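Local coordinates for coatomer subunit delta (Saccharomyces cerevisiae, PDB 5FJZ), which serves as a subunit of the coatomer (COP-I) vesicle coat, probably acting in Golgi-to-ER transport, its mu-homology domain binding a tryptophan-motif peptide of Dsl1, at residues H34-K39 with K111-E116; E21-E26 with D265-Q270; F71-N76 with G105-R110. All blocks are in the same frame, centred on the assembly; numbering follows the deposited sequence.

Interaction 1. Residues H34-K39 with K111-E116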
loop_
_atom_site.group_PDB
_atom_site.type_symbol
_atom_site.label_atom_id
_atom_site.label_comp_id
_atom_site.label_asym_id
_atom_site.label_seq_id
_atom_site.Cartn_x
_atom_site.Cartn_y
_atom_site.Cartn_z
ATOM N N HIS A 34 -13.503 -22.071 0.854
ATOM C CA HIS A 34 -14.140 -20.835 1.334
ATOM C C HIS A 34 -14.497 -19.777 0.333
ATOM O O HIS A 34 -15.584 -19.246 0.385
ATOM C CB HIS A 34 -13.179 -20.245 2.409
ATOM C CG HIS A 34 -13.605 -18.927 2.943
ATOM N ND1 HIS A 34 -13.105 -17.737 2.433
ATOM C CD2 HIS A 34 -14.500 -18.598 3.892
ATOM C CE1 HIS A 34 -13.724 -16.748 3.022
ATOM N NE2 HIS A 34 -14.561 -17.240 3.927
ATOM N N SER A 35 -13.631 -19.552 -0.686
ATOM C CA SER A 35 -13.804 -18.463 -1.598
ATOM C C SER A 35 -12.775 -18.515 -2.611
ATOM O O SER A 35 -11.753 -19.233 -2.457
ATOM C CB SER A 35 -13.655 -17.096 -0.907
ATOM O OG SER A 35 -12.389 -17.037 -0.238
ATOM N N SER A 36 -13.028 -17.792 -3.703
ATOM C CA SER A 36 -12.121 -17.644 -4.771
ATOM C C SER A 36 -12.433 -16.359 -5.550
ATOM O O SER A 36 -13.545 -15.841 -5.556
ATOM C CB SER A 36 -11.979 -18.900 -5.698
ATOM O OG SER A 36 -13.239 -19.290 -6.243
ATOM N N GLU A 37 -11.426 -15.875 -6.245
ATOM C CA GLU A 37 -11.528 -14.684 -7.037
ATOM C C GLU A 37 -10.488 -14.682 -8.109
ATOM O O GLU A 37 -9.277 -14.838 -7.863
ATOM C CB GLU A 37 -11.412 -13.441 -6.170
ATOM C CG GLU A 37 -11.394 -12.116 -6.962
ATOM C CD GLU A 37 -10.874 -10.938 -6.139
ATOM O OE1 GLU A 37 -9.857 -11.059 -5.397
ATOM O OE2 GLU A 37 -11.510 -9.870 -6.215
ATOM N N LEU A 38 -10.949 -14.554 -9.337
ATOM C CA LEU A 38 -10.126 -14.509 -10.511
ATOM C C LEU A 38 -10.133 -13.070 -11.074
ATOM O O LEU A 38 -11.193 -12.526 -11.350
ATOM C CB LEU A 38 -10.625 -15.532 -11.543
ATOM C CG LEU A 38 -10.097 -15.766 -12.983
ATOM C CD1 LEU A 38 -9.938 -14.514 -13.934
ATOM C CD2 LEU A 38 -8.841 -16.622 -13.059
ATOM N N LYS A 39 -8.967 -12.559 -11.415
ATOM C CA LYS A 39 -8.848 -11.234 -12.061
ATOM C C LYS A 39 -8.146 -11.354 -13.294
ATOM O O LYS A 39 -7.130 -12.114 -13.378
ATOM C CB LYS A 39 -8.109 -10.286 -11.109
ATOM C CG LYS A 39 -8.915 -9.943 -9.888
ATOM C CD LYS A 39 -8.071 -9.158 -8.860
ATOM C CE LYS A 39 -8.322 -7.672 -8.906
ATOM N NZ LYS A 39 -8.040 -7.065 -7.555
ATOM N N LYS A 111 -14.109 -12.280 -11.482
ATOM C CA LYS A 111 -15.224 -13.136 -11.099
ATOM C C LYS A 111 -14.909 -13.752 -9.795
ATOM O O LYS A 111 -13.729 -14.061 -9.492
ATOM C CB LYS A 111 -15.483 -14.206 -12.175
ATOM C CG LYS A 111 -16.632 -15.053 -11.744
ATOM C CD LYS A 111 -17.291 -15.772 -12.890
ATOM C CE LYS A 111 -18.355 -16.714 -12.379
ATOM N NZ LYS A 111 -18.771 -17.495 -13.535
ATOM N N VAL A 112 -15.955 -13.904 -8.986
ATOM C CA VAL A 112 -15.861 -14.453 -7.682
ATOM C C VAL A 112 -16.644 -15.758 -7.573
ATOM O O VAL A 112 -17.669 -15.971 -8.240
ATOM C CB VAL A 112 -16.271 -13.518 -6.529
ATOM C CG1 VAL A 112 -15.515 -12.188 -6.543
ATOM C CG2 VAL A 112 -17.767 -13.394 -6.364
ATOM N N ALA A 113 -16.243 -16.565 -6.621
ATOM C CA ALA A 113 -17.044 -17.763 -6.322
ATOM C C ALA A 113 -17.011 -18.012 -4.844
ATOM O O ALA A 113 -16.039 -17.623 -4.103
ATOM C CB ALA A 113 -16.565 -18.947 -7.158
ATOM N N PRO A 114 -18.130 -18.523 -4.290
ATOM C CA PRO A 114 -18.312 -18.653 -2.852
ATOM C C PRO A 114 -17.830 -20.028 -2.253
ATOM O O PRO A 114 -17.135 -20.772 -2.926
ATOM C CB PRO A 114 -19.844 -18.476 -2.729
ATOM C CG PRO A 114 -20.312 -19.240 -3.915
ATOM C CD PRO A 114 -19.390 -18.921 -5.015
ATOM N N ALA A 115 -18.233 -20.289 -1.046
ATOM C CA ALA A 115 -17.860 -21.501 -0.320
ATOM C C ALA A 115 -18.328 -22.735 -1.117
ATOM O O ALA A 115 -19.368 -22.696 -1.792
ATOM C CB ALA A 115 -18.439 -21.470 1.024
ATOM N N GLU A 116 -17.463 -23.711 -1.164
ATOM C CA GLU A 116 -17.723 -25.027 -1.785
ATOM C C GLU A 116 -17.912 -24.970 -3.325
ATOM O O GLU A 116 -18.426 -25.896 -3.895
ATOM C CB GLU A 116 -18.941 -25.661 -1.142
ATOM C CG GLU A 116 -18.918 -25.639 0.358
ATOM C CD GLU A 116 -19.939 -26.649 0.890
ATOM O OE1 GLU A 116 -21.117 -26.390 0.729
ATOM O OE2 GLU A 116 -19.567 -27.738 1.369
HETATM O O HOH W 1 -14.801 -20.630 -4.479
#

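Interaction 2. Residues E21-E26 with D265-Q270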
loop_
_atom_site.group_PDB
_atom_site.type_symbol
_atom_site.label_atom_id
_atom_site.label_comp_id
_atom_site.label_asym_id
_atom_site.label_seq_id
_atom_site.Cartn_x
_atom_site.Cartn_y
_atom_site.Cartn_z
ATOM N N GLU A 21 -4.154 -13.785 -16.197
ATOM C CA GLU A 21 -5.127 -14.086 -15.131
ATOM C C GLU A 21 -4.470 -14.400 -13.818
ATOM O O GLU A 21 -3.346 -15.005 -13.755
ATOM C CB GLU A 21 -6.130 -15.180 -15.537
ATOM C CG GLU A 21 -6.954 -14.664 -16.698
ATOM C CD GLU A 21 -7.951 -15.626 -17.279
ATOM O OE1 GLU A 21 -7.717 -16.861 -17.154
ATOM O OE2 GLU A 21 -8.982 -15.148 -17.813
ATOM N N VAL A 22 -5.050 -13.866 -12.759
ATOM C CA VAL A 22 -4.575 -14.061 -11.381
ATOM C C VAL A 22 -5.682 -14.629 -10.515
ATOM O O VAL A 22 -6.801 -14.195 -10.585
ATOM C CB VAL A 22 -4.160 -12.711 -10.765
ATOM C CG1 VAL A 22 -3.750 -12.851 -9.315
ATOM C CG2 VAL A 22 -3.059 -12.089 -11.567
ATOM N N ILE A 23 -5.353 -15.684 -9.763
ATOM C CA ILE A 23 -6.345 -16.434 -9.011
ATOM C C ILE A 23 -6.030 -16.330 -7.536
ATOM O O ILE A 23 -4.920 -16.680 -7.126
ATOM C CB ILE A 23 -6.494 -17.900 -9.495
ATOM C CG1 ILE A 23 -7.560 -18.697 -8.694
ATOM C CG2 ILE A 23 -5.151 -18.636 -9.502
ATOM C CD1 ILE A 23 -8.957 -18.227 -8.966
ATOM N N ASN A 24 -7.032 -15.945 -6.763
ATOM C CA ASN A 24 -7.067 -16.050 -5.331
ATOM C C ASN A 24 -8.038 -17.191 -4.945
ATOM O O ASN A 24 -9.146 -17.358 -5.567
ATOM C CB ASN A 24 -7.618 -14.790 -4.643
ATOM C CG ASN A 24 -6.783 -13.527 -4.886
ATOM O OD1 ASN A 24 -7.333 -12.478 -5.176
ATOM N ND2 ASN A 24 -5.527 -13.625 -4.846
ATOM N N ALA A 25 -7.646 -17.938 -3.925
ATOM C CA ALA A 25 -8.489 -19.002 -3.414
ATOM C C ALA A 25 -8.138 -19.255 -1.945
ATOM O O ALA A 25 -6.931 -19.227 -1.553
ATOM C CB ALA A 25 -8.304 -20.250 -4.262
ATOM N N GLU A 26 -9.124 -19.540 -1.116
ATOM C CA GLU A 26 -8.917 -19.909 0.286
ATOM C C GLU A 26 -9.657 -21.201 0.691
ATOM O O GLU A 26 -10.832 -21.425 0.279
ATOM C CB GLU A 26 -9.386 -18.759 1.197
ATOM C CG GLU A 26 -9.222 -19.014 2.715
ATOM C CD GLU A 26 -9.404 -17.783 3.609
ATOM O OE1 GLU A 26 -9.279 -16.645 3.071
ATOM O OE2 GLU A 26 -9.657 -17.960 4.826
ATOM N N ASP A 265 -2.152 -15.626 -6.484
ATOM C CA ASP A 265 -1.841 -14.471 -5.586
ATOM C C ASP A 265 -2.133 -14.923 -4.141
ATOM O O ASP A 265 -1.316 -15.614 -3.535
ATOM C CB ASP A 265 -2.594 -13.242 -6.076
ATOM C CG ASP A 265 -2.288 -11.986 -5.218
ATOM O OD1 ASP A 265 -1.364 -12.047 -4.408
ATOM O OD2 ASP A 265 -3.048 -11.017 -5.268
ATOM N N GLU A 266 -3.289 -14.644 -3.591
ATOM C CA GLU A 266 -3.613 -15.049 -2.232
ATOM C C GLU A 266 -4.299 -16.434 -2.251
ATOM O O GLU A 266 -5.468 -16.506 -2.422
ATOM C CB GLU A 266 -4.499 -14.010 -1.551
ATOM C CG GLU A 266 -3.776 -12.660 -1.354
ATOM C CD GLU A 266 -4.620 -11.549 -0.680
ATOM O OE1 GLU A 266 -5.839 -11.721 -0.411
ATOM O OE2 GLU A 266 -4.074 -10.443 -0.488
ATOM N N TYR A 267 -3.478 -17.479 -2.189
ATOM C CA TYR A 267 -3.865 -18.804 -2.528
ATOM C C TYR A 267 -3.426 -19.615 -1.320
ATOM O O TYR A 267 -2.236 -19.978 -1.185
ATOM C CB TYR A 267 -3.261 -19.303 -3.780
ATOM C CG TYR A 267 -4.078 -20.342 -4.532
ATOM C CD1 TYR A 267 -4.099 -21.674 -4.098
ATOM C CD2 TYR A 267 -4.692 -20.049 -5.738
ATOM C CE1 TYR A 267 -4.756 -22.652 -4.829
ATOM C CE2 TYR A 267 -5.356 -21.023 -6.476
ATOM C CZ TYR A 267 -5.437 -22.309 -5.988
ATOM O OH TYR A 267 -6.120 -23.297 -6.707
ATOM N N LEU A 268 -4.370 -19.852 -0.429
ATOM C CA LEU A 268 -4.014 -20.407 0.854
ATOM C C LEU A 268 -4.990 -21.339 1.627
ATOM O O LEU A 268 -6.137 -21.309 1.409
ATOM C CB LEU A 268 -3.639 -19.266 1.792
ATOM C CG LEU A 268 -4.560 -18.341 2.569
ATOM C CD1 LEU A 268 -4.058 -16.918 2.328
ATOM C CD2 LEU A 268 -6.014 -18.401 2.281
ATOM N N VAL A 269 -4.423 -22.049 2.591
ATOM C CA VAL A 269 -5.169 -22.865 3.538
ATOM C C VAL A 269 -4.999 -22.331 4.919
ATOM O O VAL A 269 -3.913 -22.075 5.420
ATOM C CB VAL A 269 -5.137 -24.389 3.263
ATOM C CG1 VAL A 269 -4.127 -24.798 2.252
ATOM C CG2 VAL A 269 -5.201 -25.252 4.521
ATOM N N GLN A 270 -6.111 -22.185 5.580
ATOM C CA GLN A 270 -6.185 -21.456 6.797
ATOM C C GLN A 270 -7.053 -22.179 7.826
ATOM O O GLN A 270 -6.721 -22.239 9.005
ATOM C CB GLN A 270 -6.824 -20.126 6.408
ATOM C CG GLN A 270 -7.016 -19.094 7.451
ATOM C CD GLN A 270 -6.435 -17.794 6.974
ATOM O OE1 GLN A 270 -6.923 -17.174 6.030
ATOM N NE2 GLN A 270 -5.330 -17.421 7.568
ATOM O OXT GLN A 270 -8.169 -22.557 7.447
#

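Interaction 3. Residues F71-N76 with G105-R110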
loop_
_atom_site.group_PDB
_atom_site.type_symbol
_atom_site.label_atom_id
_atom_site.label_comp_id
_atom_site.label_asym_id
_atom_site.label_seq_id
_atom_site.Cartn_x
_atom_site.Cartn_y
_atom_site.Cartn_z
ATOM N N PHE A 71 -16.785 -7.315 -17.290
ATOM C CA PHE A 71 -15.883 -6.889 -18.353
ATOM C C PHE A 71 -15.871 -5.352 -18.330
ATOM O O PHE A 71 -16.899 -4.697 -18.234
ATOM C CB PHE A 71 -16.282 -7.426 -19.701
ATOM C CG PHE A 71 -15.938 -8.839 -19.953
ATOM C CD1 PHE A 71 -14.614 -9.243 -20.065
ATOM C CD2 PHE A 71 -16.938 -9.809 -20.058
ATOM C CE1 PHE A 71 -14.283 -10.541 -20.291
ATOM C CE2 PHE A 71 -16.584 -11.120 -20.305
ATOM C CZ PHE A 71 -15.275 -11.484 -20.432
ATOM N N LYS A 72 -14.683 -4.807 -18.316
ATOM C CA LYS A 72 -14.534 -3.333 -18.140
ATOM C C LYS A 72 -13.479 -2.939 -19.119
ATOM O O LYS A 72 -12.387 -3.513 -19.139
ATOM C CB LYS A 72 -14.160 -2.969 -16.708
ATOM C CG LYS A 72 -14.135 -1.467 -16.450
ATOM C CD LYS A 72 -13.163 -1.091 -15.330
ATOM C CE LYS A 72 -13.677 -1.539 -13.944
ATOM N NZ LYS A 72 -13.364 -2.978 -13.613
ATOM N N THR A 73 -13.847 -2.059 -20.034
ATOM C CA THR A 73 -12.931 -1.561 -21.044
ATOM C C THR A 73 -12.243 -0.285 -20.518
ATOM O O THR A 73 -12.722 0.463 -19.660
ATOM C CB THR A 73 -13.615 -1.172 -22.390
ATOM O OG1 THR A 73 -14.730 -0.345 -22.077
ATOM C CG2 THR A 73 -14.036 -2.403 -23.190
ATOM N N HIS A 74 -11.034 -0.143 -20.959
ATOM C CA HIS A 74 -10.260 1.058 -20.614
ATOM C C HIS A 74 -11.043 2.290 -21.048
ATOM O O HIS A 74 -11.731 2.243 -22.101
ATOM C CB HIS A 74 -8.908 0.947 -21.301
ATOM C CG HIS A 74 -8.005 2.081 -21.001
ATOM N ND1 HIS A 74 -8.153 3.314 -21.590
ATOM C CD2 HIS A 74 -6.980 2.185 -20.137
ATOM C CE1 HIS A 74 -7.201 4.119 -21.147
ATOM N NE2 HIS A 74 -6.490 3.466 -20.255
ATOM N N PRO A 75 -10.973 3.406 -20.273
ATOM C CA PRO A 75 -11.665 4.643 -20.710
ATOM C C PRO A 75 -11.517 5.050 -22.177
ATOM O O PRO A 75 -12.516 5.500 -22.787
ATOM C CB PRO A 75 -11.122 5.708 -19.790
ATOM C CG PRO A 75 -10.741 4.982 -18.583
ATOM C CD PRO A 75 -10.347 3.581 -18.965
ATOM N N ASN A 76 -10.377 4.804 -22.794
ATOM C CA ASN A 76 -10.138 5.114 -24.211
ATOM C C ASN A 76 -10.617 4.087 -25.215
ATOM O O ASN A 76 -10.488 4.295 -26.416
ATOM C CB ASN A 76 -8.651 5.341 -24.524
ATOM C CG ASN A 76 -8.034 6.463 -23.697
ATOM O OD1 ASN A 76 -6.859 6.413 -23.303
ATOM N ND2 ASN A 76 -8.813 7.465 -23.426
ATOM N N GLY A 105 -3.242 -1.782 -21.012
ATOM C CA GLY A 105 -4.385 -2.539 -20.444
ATOM C C GLY A 105 -5.674 -2.098 -21.110
ATOM O O GLY A 105 -6.018 -0.885 -21.092
ATOM N N VAL A 106 -6.311 -2.984 -21.850
ATOM C CA VAL A 106 -7.475 -2.541 -22.663
ATOM C C VAL A 106 -8.776 -3.085 -22.122
ATOM O O VAL A 106 -9.847 -2.564 -22.403
ATOM C CB VAL A 106 -7.312 -2.796 -24.180
ATOM C CG1 VAL A 106 -6.175 -1.937 -24.791
ATOM C CG2 VAL A 106 -7.198 -4.250 -24.546
ATOM N N LEU A 107 -8.687 -4.200 -21.433
ATOM C CA LEU A 107 -9.850 -4.886 -20.957
ATOM C C LEU A 107 -9.491 -5.615 -19.684
ATOM O O LEU A 107 -8.392 -6.205 -19.579
ATOM C CB LEU A 107 -10.360 -5.872 -22.052
ATOM C CG LEU A 107 -11.560 -6.721 -21.653
ATOM C CD1 LEU A 107 -12.822 -5.851 -21.680
ATOM C CD2 LEU A 107 -11.716 -7.851 -22.693
ATOM N N ARG A 108 -10.380 -5.603 -18.733
ATOM C CA ARG A 108 -10.230 -6.304 -17.452
ATOM C C ARG A 108 -11.530 -7.019 -17.083
ATOM O O ARG A 108 -12.625 -6.685 -17.578
ATOM C CB ARG A 108 -10.046 -5.256 -16.322
ATOM C CG ARG A 108 -8.660 -4.705 -16.267
ATOM C CD ARG A 108 -8.671 -3.549 -15.282
ATOM N NE ARG A 108 -7.301 -3.191 -14.905
ATOM C CZ ARG A 108 -6.997 -2.089 -14.218
ATOM N NH1 ARG A 108 -7.957 -1.219 -13.847
ATOM N NH2 ARG A 108 -5.732 -1.841 -13.913
ATOM N N TRP A 109 -11.394 -8.047 -16.257
ATOM C CA TRP A 109 -12.490 -8.867 -15.815
ATOM C C TRP A 109 -12.208 -9.352 -14.429
ATOM O O TRP A 109 -11.085 -9.398 -14.003
ATOM C CB TRP A 109 -12.824 -9.980 -16.848
ATOM C CG TRP A 109 -11.726 -10.908 -17.211
ATOM C CD1 TRP A 109 -11.521 -12.172 -16.702
ATOM C CD2 TRP A 109 -10.732 -10.694 -18.198
ATOM N NE1 TRP A 109 -10.375 -12.739 -17.338
ATOM C CE2 TRP A 109 -9.935 -11.865 -18.291
ATOM C CE3 TRP A 109 -10.501 -9.675 -19.144
ATOM C CZ2 TRP A 109 -8.872 -11.924 -19.089
ATOM C CZ3 TRP A 109 -9.445 -9.778 -19.944
ATOM C CH2 TRP A 109 -8.639 -10.851 -19.936
ATOM N N ARG A 110 -13.259 -9.747 -13.724
ATOM C CA ARG A 110 -13.164 -10.271 -12.390
ATOM C C ARG A 110 -14.361 -11.138 -12.079
ATOM O O ARG A 110 -15.499 -10.714 -12.292
ATOM C CB ARG A 110 -13.140 -9.124 -11.378
ATOM C CG ARG A 110 -12.869 -9.572 -9.958
ATOM C CD ARG A 110 -12.516 -8.398 -9.049
ATOM N NE ARG A 110 -13.692 -7.712 -8.627
ATOM C CZ ARG A 110 -14.421 -8.027 -7.566
ATOM N NH1 ARG A 110 -14.020 -8.917 -6.703
ATOM N NH2 ARG A 110 -15.495 -7.329 -7.258
#

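Interaction 1. Residues H34-K39 with K111-E116
Ser36 and Ala113 face each other as an antiparallel hydrogen-bonded pair, and both of their backbone bonds are 3.0 Å: Ser36 N to Ala113 O and Ala113 N to Ser36 O. The second is straight at hydrogen, yet its donor stands above the carbonyl plane. Two residues on, Leu38 N reaches Lys111 O at 2.8 Å and Lys111 N returns to Leu38 O. Glu37 and Val112 form the non-hydrogen-bonded pair between them, on the other face of the sheet. Glu37 can be followed outward: CB passes Lys111 O, and CG, anti to the backbone N (chi1 175°), comes 4.1 Å from Val112 CG1, the two side chains crossing at a slant. Beyond CG the chain runs extended, and OE2 ends in a salt bridge with Arg110 of the same chain. On the opposite face Ser36 OG sits 3.5 Å from Ala113 CB and donates to a water at 2.7 Å, which in turn donates to Pro114 O, tying the strand to the loop where the pairing stops. His34 NE2 turns to Arg110 O of the second subunit, while His34 and Ser35 form a classic beta bulge opposite Glu26 of strand 15-27. The contact itself is antiparallel pairing of strands 33-46 and 104-113 in the mixed sheet of the mu-homology domain.

Interaction 2. Residues E21-E26 with D265-Q270
Ala25 lays its methyl over one face of the Tyr267 ring, a CH-pi contact with CB 3.9 Å from the ring centroid and displaced toward the rim. Ile23 crosses the same ring, CG2 coming 3.9 Å from Tyr267 CE2, and its carbonyl O lies at the ring edge, in plane. On the other face of the sheet Glu26 and Leu268 run side by side in the same direction: Leu268 CD2 presses against Glu26 CG at 3.3 Å. Leu268 CG is set between its own N and carbonyl carbon (chi1 80°). Toward the start of the segments, Val22 CG1 meets Asp265 CB at 3.5 Å.

The backbones pair Ala25 with Tyr267 and Glu26 with Leu268 in parallel. Ala25 N gives to Glu266 O at 3.0 Å and Leu268 N to Ala25 O at 2.9 Å, this last one running almost straight off the carbonyl; ahead of them Asp265 N gives to Ile23 O. The chain turns a corner at Asp265 and Glu266, the latter in the middle of an inverse gamma turn.

The next shell fixes the polar ends. Tyr267 OH donates to Leu123 O, and its ring meets Phe224 edge-to-face. The Glu26 carboxylate reaches across to the second subunit: OE1 forms a salt bridge with Arg110 there and OE2 accepts from Gln70 of that subunit. At the C-terminus, Gln270 O accepts a hydrogen bond from Arg29 NE.

Strand 15-27 has the end of the chain, strand 257-269, along one edge and strand 33-46 along the other. Strand 220-229 lies beyond 257-269 and contributes Phe224 and Val222 to the Tyr267 side, while Leu125 of strand 123-131, in the four-stranded sheet, packs on Tyr267 and Val269.

Interaction 3. Residues F71-N76 with G105-R110
With CG beside its backbone N (chi1 -78°), Phe71 leans toward Trp109, whose own CG is tucked between N and carbonyl carbon (chi1 57°). Phe71 CD1 reaches Trp109 CB at 3.8 Å, and the Phe71 ring stands obliquely, at 50°, to the five-membered ring of Trp109. Leu107 CD2 adds a looser apolar contact, 4.2 Å from Phe71 CD1. The backbones run antiparallel: Lys72 and Arg108 exchange two bonds of 2.9 Å, Lys72 N to Arg108 O and Arg108 N to Lys72 O. Next along, the Thr73 and Leu107 side chains cross in the non-hydrogen-bonded pair, Thr73 CG2 lying 4.0 Å from Leu107 CD1, where Phe82 of helix 79-85 packs. His74 N then bonds to Val106 O at 3.1 Å, approaching from above the carbonyl plane. The imidazole is steadied from its own segment, as Asn76 N donates to His74 ND1 and Pro75 CD covers one ring face. His74 CD2 lies 3.4 Å from Gly105 O. Trp109 NE1 is held by Glu21. Of the bound peptide, an aromatic side chain stacks on His74, one makes a cation-pi contact with Arg108, and one hydrogen-bonds to Gly105 O. These strands form part of the site where the delta-COP mu-homology domain binds the WxWxV peptide of Dsl1.

All three contacts belong to one mixed sheet. Its order runs 72-73, 104-113, 33-46, 15-27, 257-269, so interaction 3 lies at the outer edge and interactions 1 and 2 follow inward. Interactions 1 and 3 share strand 104-113; interactions 1 and 2 join through Glu37 O and Asn24 N of neighbouring strands. A salt bridge ties interaction 3 to interaction 1, and a probable hydrogen bond ties it to interaction 2. Interactions 1 and 3 are antiparallel and interaction 2 parallel. Interaction 3 is buried and meets the peptide with aromatic and cationic groups; the other two are partly buried, interaction 1 mostly backbone, interaction 2 packed round Tyr267. All three touch the second subunit.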